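Local coordinates for protein IclR transcriptional regulator (Thermotoga maritima, PDB 1MKM) that probably binds DNA as a winged helix-turn-helix transcription factor of the IclR family, most likely acting as a repressor, at residues 100-114 with 122-134. Numbering follows the deposited sequence.
Sequences HLILKDGFEGVYIDK and PMVSRLGMKVDLY
G109 and V131 pair their backbones in both directions where strand 130-132 adds antiparallel to strand 108-115, at one margin of the six-stranded antiparallel sheet in the GAF-like C-terminal domain of this IclR regulator. G109 N gives to V131 O at 2.9 Å, a bent bond with 136° at the hydrogen, whereas V131 N donates to G109 O at 2.7 Å. Before the strand, a type II turn over R126 to M129 keeps the pairing going: Y111 N donates to M129 O and Y111 O accepts from G128 N, so both peptide atoms of Y111 are satisfied by the turn. Y111 CG stands anti to the carbonyl carbon (chi1 -77°), setting the ring against 122-134. V131 CG1 lies over one ring face, 3.2 Å from Y111 CE1; M129 CB is at the edge, and S125 CB lies 3.7 Å from Y111 CE1. Replacing Y111 by an alanine would probably strip V131 CG1 and S125 CB of their ring partner and open a gap near the bound zinc ion, about 5 Å from the tyrosine side chain. On the face of the sheet opposite V131, V110 CG2 lies against K130 CD, and K130 NZ forms a salt bridge with E108 OE1. L133 CD2 meets I102 CD1, both residues also touching I142 of helix 137-143. H100 NE2 is buried against M123 CE with no polar partner, while S125 OG lies at that ring's edge. Extended K114 reaches S125: K114 NZ donates to S125 OG at 2.8 Å, more distantly to S125 O, and to a water that donates to M123 O at 3.0 Å.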
ATOM      1  N   HIS B 100      16.255  18.553  13.782  1.00 51.12           N
ATOM      2  CA  HIS B 100      15.240  18.893  14.780  1.00 51.89           C
ATOM      3  C   HIS B 100      15.274  20.374  15.082  1.00 51.67           C
ATOM      4  O   HIS B 100      16.292  21.039  14.896  1.00 54.04           O
ATOM      5  CB  HIS B 100      15.463  18.144  16.099  1.00 41.32           C
ATOM      6  CG  HIS B 100      15.320  16.661  15.989  1.00 37.14           C
ATOM      7  ND1 HIS B 100      14.113  16.016  16.152  1.00 33.22           N
ATOM      8  CD2 HIS B 100      16.232  15.696  15.724  1.00 34.56           C
ATOM      9  CE1 HIS B 100      14.286  14.716  15.994  1.00 36.85           C
ATOM     10  NE2 HIS B 100      15.564  14.493  15.732  1.00 41.78           N
ATOM     11  N   LEU B 101      14.142  20.888  15.546  1.00 55.73           N
ATOM     12  CA  LEU B 101      14.020  22.284  15.936  1.00 56.24           C
ATOM     13  C   LEU B 101      13.228  22.267  17.228  1.00 51.94           C
ATOM     14  O   LEU B 101      12.040  21.926  17.225  1.00 54.85           O
ATOM     15  CB  LEU B 101      13.257  23.098  14.885  1.00 51.30           C
ATOM     16  CG  LEU B 101      13.038  24.561  15.307  1.00 51.40           C
ATOM     17  CD1 LEU B 101      14.368  25.265  15.279  1.00 37.30           C
ATOM     18  CD2 LEU B 101      12.037  25.287  14.391  1.00 42.23           C
ATOM     19  N   ILE B 102      13.879  22.609  18.336  1.00 52.52           N
ATOM     20  CA  ILE B 102      13.192  22.618  19.623  1.00 49.65           C
ATOM     21  C   ILE B 102      12.893  24.026  20.089  1.00 46.02           C
ATOM     22  O   ILE B 102      13.757  24.900  20.026  1.00 59.69           O
ATOM     23  CB  ILE B 102      14.003  21.890  20.718  1.00 47.90           C
ATOM     24  CG1 ILE B 102      15.131  22.778  21.234  1.00 66.26           C
ATOM     25  CG2 ILE B 102      14.601  20.625  20.153  1.00 42.75           C
ATOM     26  CD1 ILE B 102      15.906  22.146  22.388  1.00 74.88           C
ATOM     27  N   LEU B 103      11.658  24.237  20.542  1.00 50.02           N
ATOM     28  CA  LEU B 103      11.198  25.543  21.044  1.00 52.00           C
ATOM     29  C   LEU B 103      11.494  25.641  22.526  1.00 42.94           C
ATOM     30  O   LEU B 103      11.116  24.756  23.282  1.00 47.41           O
ATOM     31  CB  LEU B 103       9.682  25.692  20.842  1.00 55.19           C
ATOM     32  CG  LEU B 103       8.974  26.945  21.369  1.00 60.10           C
ATOM     33  CD1 LEU B 103       9.419  28.176  20.585  1.00 58.14           C
ATOM     34  CD2 LEU B 103       7.466  26.758  21.232  1.00 61.99           C
ATOM     35  N   LYS B 104      12.173  26.711  22.929  1.00 55.15           N
ATOM     36  CA  LYS B 104      12.529  26.953  24.330  1.00 54.78           C
ATOM     37  C   LYS B 104      11.288  27.326  25.145  1.00 61.96           C
ATOM     38  O   LYS B 104      10.660  28.342  24.877  1.00 62.17           O
ATOM     39  CB  LYS B 104      13.549  28.091  24.398  1.00 50.67           C
ATOM     40  CG  LYS B 104      13.687  28.795  25.752  1.00 66.54           C
ATOM     41  CD  LYS B 104      14.578  28.038  26.724  1.00 69.52           C
ATOM     42  CE  LYS B 104      15.143  28.987  27.774  1.00 60.01           C
ATOM     43  NZ  LYS B 104      14.068  29.618  28.585  1.00 77.11           N
ATOM     44  N   ASP B 105      10.932  26.506  26.132  1.00 54.00           N
ATOM     45  CA  ASP B 105       9.762  26.797  26.968  1.00 64.67           C
ATOM     46  C   ASP B 105      10.096  26.580  28.445  1.00 61.04           C
ATOM     47  O   ASP B 105       9.831  25.513  29.011  1.00 52.49           O
ATOM     48  CB  ASP B 105       8.583  25.907  26.571  1.00 66.97           C
ATOM     49  CG  ASP B 105       7.280  26.363  27.192  1.00 71.12           C
ATOM     50  OD1 ASP B 105       6.888  27.525  26.952  1.00 77.21           O
ATOM     51  OD2 ASP B 105       6.651  25.565  27.915  1.00 76.76           O
ATOM     52  N   GLY B 106      10.671  27.612  29.055  1.00 67.15           N
ATOM     53  CA  GLY B 106      11.075  27.527  30.443  1.00 66.31           C
ATOM     54  C   GLY B 106      12.390  26.771  30.551  1.00 64.22           C
ATOM     55  O   GLY B 106      13.382  27.132  29.914  1.00 66.17           O
ATOM     56  N   PHE B 107      12.379  25.712  31.354  1.00 62.43           N
ATOM     57  CA  PHE B 107      13.540  24.865  31.594  1.00 62.73           C
ATOM     58  C   PHE B 107      13.383  23.547  30.836  1.00 68.37           C
ATOM     59  O   PHE B 107      14.013  22.530  31.164  1.00 65.44           O
ATOM     60  CB  PHE B 107      13.681  24.596  33.097  1.00 75.37           C
ATOM     61  CG  PHE B 107      14.104  25.801  33.900  1.00 77.14           C
ATOM     62  CD1 PHE B 107      13.929  27.092  33.402  1.00 73.97           C
ATOM     63  CD2 PHE B 107      14.667  25.643  35.164  1.00 80.01           C
ATOM     64  CE1 PHE B 107      14.304  28.206  34.151  1.00 84.50           C
ATOM     65  CE2 PHE B 107      15.045  26.752  35.922  1.00 84.26           C
ATOM     66  CZ  PHE B 107      14.865  28.034  35.414  1.00 78.70           C
ATOM     67  N   GLU B 108      12.512  23.578  29.828  1.00 68.90           N
ATOM     68  CA  GLU B 108      12.251  22.432  28.963  1.00 62.07           C
ATOM     69  C   GLU B 108      12.243  22.899  27.517  1.00 59.59           C
ATOM     70  O   GLU B 108      12.195  24.097  27.225  1.00 53.65           O
ATOM     71  CB  GLU B 108      10.890  21.810  29.264  1.00 69.39           C
ATOM     72  CG  GLU B 108      10.899  20.751  30.337  1.00 83.62           C
ATOM     73  CD  GLU B 108       9.563  20.054  30.445  1.00 85.60           C
ATOM     74  OE1 GLU B 108       8.544  20.758  30.609  1.00 92.01           O
ATOM     75  OE2 GLU B 108       9.528  18.808  30.366  1.00 86.48           O
ATOM     76  N   GLY B 109      12.296  21.930  26.615  1.00 66.76           N
ATOM     77  CA  GLY B 109      12.246  22.220  25.199  1.00 59.39           C
ATOM     78  C   GLY B 109      11.128  21.390  24.589  1.00 55.24           C
ATOM     79  O   GLY B 109      10.717  20.369  25.148  1.00 43.08           O
ATOM     80  N   VAL B 110      10.620  21.836  23.448  1.00 54.42           N
ATOM     81  CA  VAL B 110       9.564  21.103  22.763  1.00 58.49           C
ATOM     82  C   VAL B 110       9.882  20.950  21.278  1.00 48.00           C
ATOM     83  O   VAL B 110      10.295  21.899  20.613  1.00 56.82           O
ATOM     84  CB  VAL B 110       8.183  21.807  22.849  1.00 43.01           C
ATOM     85  CG1 VAL B 110       7.132  20.858  22.327  1.00 40.11           C
ATOM     86  CG2 VAL B 110       7.870  22.242  24.259  1.00 51.09           C
ATOM     87  N   TYR B 111       9.687  19.754  20.755  1.00 44.38           N
ATOM     88  CA  TYR B 111       9.928  19.533  19.339  1.00 42.67           C
ATOM     89  C   TYR B 111       8.825  20.238  18.548  1.00 51.31           C
ATOM     90  O   TYR B 111       7.647  19.895  18.654  1.00 58.18           O
ATOM     91  CB  TYR B 111       9.932  18.048  19.053  1.00 42.64           C
ATOM     92  CG  TYR B 111      11.210  17.373  19.467  1.00 36.56           C
ATOM     93  CD1 TYR B 111      11.191  16.219  20.237  1.00 39.81           C
ATOM     94  CD2 TYR B 111      12.450  17.876  19.058  1.00 46.28           C
ATOM     95  CE1 TYR B 111      12.378  15.573  20.587  1.00 43.12           C
ATOM     96  CE2 TYR B 111      13.633  17.244  19.408  1.00 34.95           C
ATOM     97  CZ  TYR B 111      13.587  16.099  20.171  1.00 35.81           C
ATOM     98  OH  TYR B 111      14.753  15.482  20.545  1.00 48.52           O
ATOM     99  N   ILE B 112       9.202  21.245  17.774  1.00 54.18           N
ATOM    100  CA  ILE B 112       8.216  21.983  17.012  1.00 56.88           C
ATOM    101  C   ILE B 112       8.315  21.756  15.516  1.00 45.46           C
ATOM    102  O   ILE B 112       7.508  22.279  14.753  1.00 54.23           O
ATOM    103  CB  ILE B 112       8.293  23.492  17.340  1.00 62.27           C
ATOM    104  CG1 ILE B 112       9.758  23.943  17.392  1.00 55.82           C
ATOM    105  CG2 ILE B 112       7.599  23.762  18.678  1.00 43.85           C
ATOM    106  CD1 ILE B 112       9.933  25.433  17.477  1.00 51.30           C
ATOM    107  N   ASP B 113       9.307  20.977  15.102  1.00 44.75           N
ATOM    108  CA  ASP B 113       9.493  20.623  13.698  1.00 33.91           C
ATOM    109  C   ASP B 113      10.583  19.561  13.578  1.00 41.23           C
ATOM    110  O   ASP B 113      11.523  19.523  14.374  1.00 47.74           O
ATOM    111  CB  ASP B 113       9.883  21.841  12.858  1.00 57.11           C
ATOM    112  CG  ASP B 113       9.542  21.666  11.380  1.00 56.57           C
ATOM    113  OD1 ASP B 113       9.544  20.522  10.889  1.00 50.52           O
ATOM    114  OD2 ASP B 113       9.275  22.678  10.699  1.00 67.80           O
ATOM    115  N   LYS B 114      10.454  18.685  12.594  1.00 39.72           N
ATOM    116  CA  LYS B 114      11.448  17.647  12.397  1.00 37.05           C
ATOM    117  C   LYS B 114      11.444  17.177  10.946  1.00 39.37           C
ATOM    118  O   LYS B 114      10.386  16.894  10.369  1.00 42.79           O
ATOM    119  CB  LYS B 114      11.176  16.459  13.346  1.00 25.38           C
ATOM    120  CG  LYS B 114      12.115  15.262  13.184  1.00 23.14           C
ATOM    121  CD  LYS B 114      11.507  14.010  13.811  1.00 26.97           C
ATOM    122  CE  LYS B 114      12.507  12.868  13.889  1.00 32.38           C
ATOM    123  NZ  LYS B 114      11.912  11.617  14.451  1.00 31.18           N
ATOM    124  N   PRO B 122      17.853   5.177  15.437  1.00 60.10           N
ATOM    125  CA  PRO B 122      17.338   4.664  16.716  1.00 56.03           C
ATOM    126  C   PRO B 122      16.989   5.708  17.772  1.00 53.71           C
ATOM    127  O   PRO B 122      17.348   5.554  18.933  1.00 62.01           O
ATOM    128  CB  PRO B 122      18.443   3.713  17.174  1.00 58.73           C
ATOM    129  CG  PRO B 122      19.676   4.354  16.634  1.00 64.30           C
ATOM    130  CD  PRO B 122      19.259   4.783  15.238  1.00 60.34           C
ATOM    131  N   MET B 123      16.268   6.751  17.362  1.00 52.03           N
ATOM    132  CA  MET B 123      15.858   7.845  18.247  1.00 51.50           C
ATOM    133  C   MET B 123      14.334   7.945  18.288  1.00 59.52           C
ATOM    134  O   MET B 123      13.676   7.816  17.259  1.00 62.07           O
ATOM    135  CB  MET B 123      16.440   9.161  17.728  1.00 52.64           C
ATOM    136  CG  MET B 123      16.174  10.376  18.584  1.00 54.49           C
ATOM    137  SD  MET B 123      16.931  11.841  17.858  1.00 58.70           S
ATOM    138  CE  MET B 123      15.855  13.140  18.458  1.00 73.32           C
ATOM    139  N   VAL B 124      13.762   8.157  19.471  1.00 64.21           N
ATOM    140  CA  VAL B 124      12.308   8.274  19.572  1.00 60.25           C
ATOM    141  C   VAL B 124      11.921   9.723  19.805  1.00 51.96           C
ATOM    142  O   VAL B 124      11.864  10.187  20.940  1.00 63.02           O
ATOM    143  CB  VAL B 124      11.719   7.421  20.722  1.00 60.54           C
ATOM    144  CG1 VAL B 124      10.201   7.533  20.717  1.00 55.44           C
ATOM    145  CG2 VAL B 124      12.121   5.967  20.566  1.00 63.35           C
ATOM    146  N   SER B 125      11.655  10.436  18.718  1.00 51.72           N
ATOM    147  CA  SER B 125      11.276  11.840  18.789  1.00 47.38           C
ATOM    148  C   SER B 125      10.063  12.083  17.908  1.00 41.12           C
ATOM    149  O   SER B 125       9.876  11.413  16.900  1.00 51.22           O
ATOM    150  CB  SER B 125      12.432  12.714  18.303  1.00 54.84           C
ATOM    151  OG  SER B 125      12.736  12.409  16.953  1.00 61.97           O
ATOM    152  N   ARG B 126       9.234  13.036  18.295  1.00 38.66           N
ATOM    153  CA  ARG B 126       8.045  13.372  17.519  1.00 46.99           C
ATOM    154  C   ARG B 126       7.620  14.759  17.930  1.00 42.42           C
ATOM    155  O   ARG B 126       7.957  15.208  19.027  1.00 46.27           O
ATOM    156  CB  ARG B 126       6.909  12.366  17.765  1.00 53.05           C
ATOM    157  CG  ARG B 126       6.391  12.290  19.193  1.00 56.38           C
ATOM    158  CD  ARG B 126       5.081  11.504  19.254  1.00 63.60           C
ATOM    159  NE  ARG B 126       5.219  10.149  18.724  1.00 62.71           N
ATOM    160  CZ  ARG B 126       5.834   9.157  19.360  1.00 73.16           C
ATOM    161  NH1 ARG B 126       6.362   9.367  20.557  1.00 73.12           N
ATOM    162  NH2 ARG B 126       5.936   7.958  18.796  1.00 69.80           N
ATOM    163  N   LEU B 127       6.897  15.458  17.058  1.00 46.00           N
ATOM    164  CA  LEU B 127       6.474  16.817  17.392  1.00 42.26           C
ATOM    165  C   LEU B 127       5.663  16.854  18.682  1.00 45.29           C
ATOM    166  O   LEU B 127       4.999  15.889  19.028  1.00 41.68           O
ATOM    167  CB  LEU B 127       5.666  17.433  16.245  1.00 46.86           C
ATOM    168  CG  LEU B 127       6.467  17.866  15.013  1.00 46.00           C
ATOM    169  CD1 LEU B 127       7.772  18.485  15.450  1.00 54.48           C
ATOM    170  CD2 LEU B 127       6.764  16.683  14.144  1.00 52.31           C
ATOM    171  N   GLY B 128       5.729  17.969  19.398  1.00 48.29           N
ATOM    172  CA  GLY B 128       4.985  18.068  20.637  1.00 58.08           C
ATOM    173  C   GLY B 128       5.689  17.489  21.849  1.00 48.94           C
ATOM    174  O   GLY B 128       5.439  17.917  22.965  1.00 52.86           O
ATOM    175  N   MET B 129       6.574  16.521  21.629  1.00 52.75           N
ATOM    176  CA  MET B 129       7.323  15.880  22.704  1.00 45.68           C
ATOM    177  C   MET B 129       8.241  16.886  23.396  1.00 48.01           C
ATOM    178  O   MET B 129       8.614  17.903  22.811  1.00 48.85           O
ATOM    179  CB  MET B 129       8.133  14.725  22.129  1.00 58.11           C
ATOM    180  CG  MET B 129       8.897  13.912  23.141  1.00 65.71           C
ATOM    181  SD  MET B 129       9.754  12.574  22.315  1.00 63.16           S
ATOM    182  CE  MET B 129       8.347  11.515  21.857  1.00 53.44           C
ATOM    183  N   LYS B 130       8.609  16.602  24.641  1.00 51.11           N
ATOM    184  CA  LYS B 130       9.454  17.524  25.416  1.00 57.17           C
ATOM    185  C   LYS B 130      10.901  17.059  25.502  1.00 48.70           C
ATOM    186  O   LYS B 130      11.172  15.858  25.505  1.00 55.89           O
ATOM    187  CB  LYS B 130       8.893  17.678  26.836  1.00 52.62           C
ATOM    188  CG  LYS B 130       7.437  18.099  26.884  1.00 52.09           C
ATOM    189  CD  LYS B 130       7.268  19.565  26.542  1.00 59.73           C
ATOM    190  CE  LYS B 130       7.215  20.401  27.799  1.00 76.29           C
ATOM    191  NZ  LYS B 130       6.130  19.914  28.704  1.00 78.98           N
ATOM    192  N   VAL B 131      11.832  18.002  25.571  1.00 42.61           N
ATOM    193  CA  VAL B 131      13.241  17.628  25.662  1.00 62.29           C
ATOM    194  C   VAL B 131      14.017  18.299  26.773  1.00 57.82           C
ATOM    195  O   VAL B 131      13.893  19.512  27.000  1.00 49.59           O
ATOM    196  CB  VAL B 131      14.017  17.884  24.347  1.00 33.82           C
ATOM    197  CG1 VAL B 131      13.433  17.046  23.243  1.00 52.53           C
ATOM    198  CG2 VAL B 131      13.966  19.320  23.984  1.00 50.29           C
ATOM    199  N   ASP B 132      14.818  17.480  27.455  1.00 59.78           N
ATOM    200  CA  ASP B 132      15.663  17.940  28.542  1.00 67.72           C
ATOM    201  C   ASP B 132      16.678  18.876  27.914  1.00 65.54           C
ATOM    202  O   ASP B 132      17.364  18.495  26.967  1.00 74.53           O
ATOM    203  CB  ASP B 132      16.374  16.754  29.188  1.00 64.53           C
ATOM    204  CG  ASP B 132      15.410  15.734  29.736  1.00 67.90           C
ATOM    205  OD1 ASP B 132      14.521  16.121  30.525  1.00 68.85           O
ATOM    206  OD2 ASP B 132      15.538  14.542  29.381  1.00 83.39           O
ATOM    207  N   LEU B 133      16.763  20.098  28.430  1.00 68.97           N
ATOM    208  CA  LEU B 133      17.685  21.089  27.898  1.00 69.18           C
ATOM    209  C   LEU B 133      19.146  20.860  28.273  1.00 74.35           C
ATOM    210  O   LEU B 133      20.005  21.663  27.914  1.00 80.85           O
ATOM    211  CB  LEU B 133      17.268  22.490  28.345  1.00 59.73           C
ATOM    212  CG  LEU B 133      16.127  23.181  27.592  1.00 67.29           C
ATOM    213  CD1 LEU B 133      15.811  24.527  28.237  1.00 60.67           C
ATOM    214  CD2 LEU B 133      16.530  23.395  26.136  1.00 61.15           C
ATOM    215  N   TYR B 134      19.442  19.771  28.972  1.00 68.69           N
ATOM    216  CA  TYR B 134      20.817  19.526  29.369  1.00 62.74           C
ATOM    217  C   TYR B 134      21.475  18.326  28.707  1.00 73.80           C
ATOM    218  O   TYR B 134      22.666  18.383  28.383  1.00 75.51           O
ATOM    219  CB  TYR B 134      20.915  19.376  30.887  1.00 67.50           C
ATOM    220  CG  TYR B 134      20.215  18.149  31.438  1.00 61.88           C
ATOM    221  CD1 TYR B 134      18.843  18.152  31.694  1.00 66.59           C
ATOM    222  CD2 TYR B 134      20.928  16.980  31.693  1.00 59.48           C
ATOM    223  CE1 TYR B 134      18.204  17.021  32.192  1.00 52.96           C
ATOM    224  CE2 TYR B 134      20.299  15.849  32.182  1.00 49.65           C
ATOM    225  CZ  TYR B 134      18.940  15.873  32.429  1.00 57.40           C
ATOM    226  OH  TYR B 134      18.325  14.732  32.893  1.00 63.50           O
TER
HETATM  227  O   HOH W   1      15.887  19.784  31.693  1.00 56.06           O
HETATM  228  O   HOH W   2      13.477   9.382  14.711  1.00 54.47           O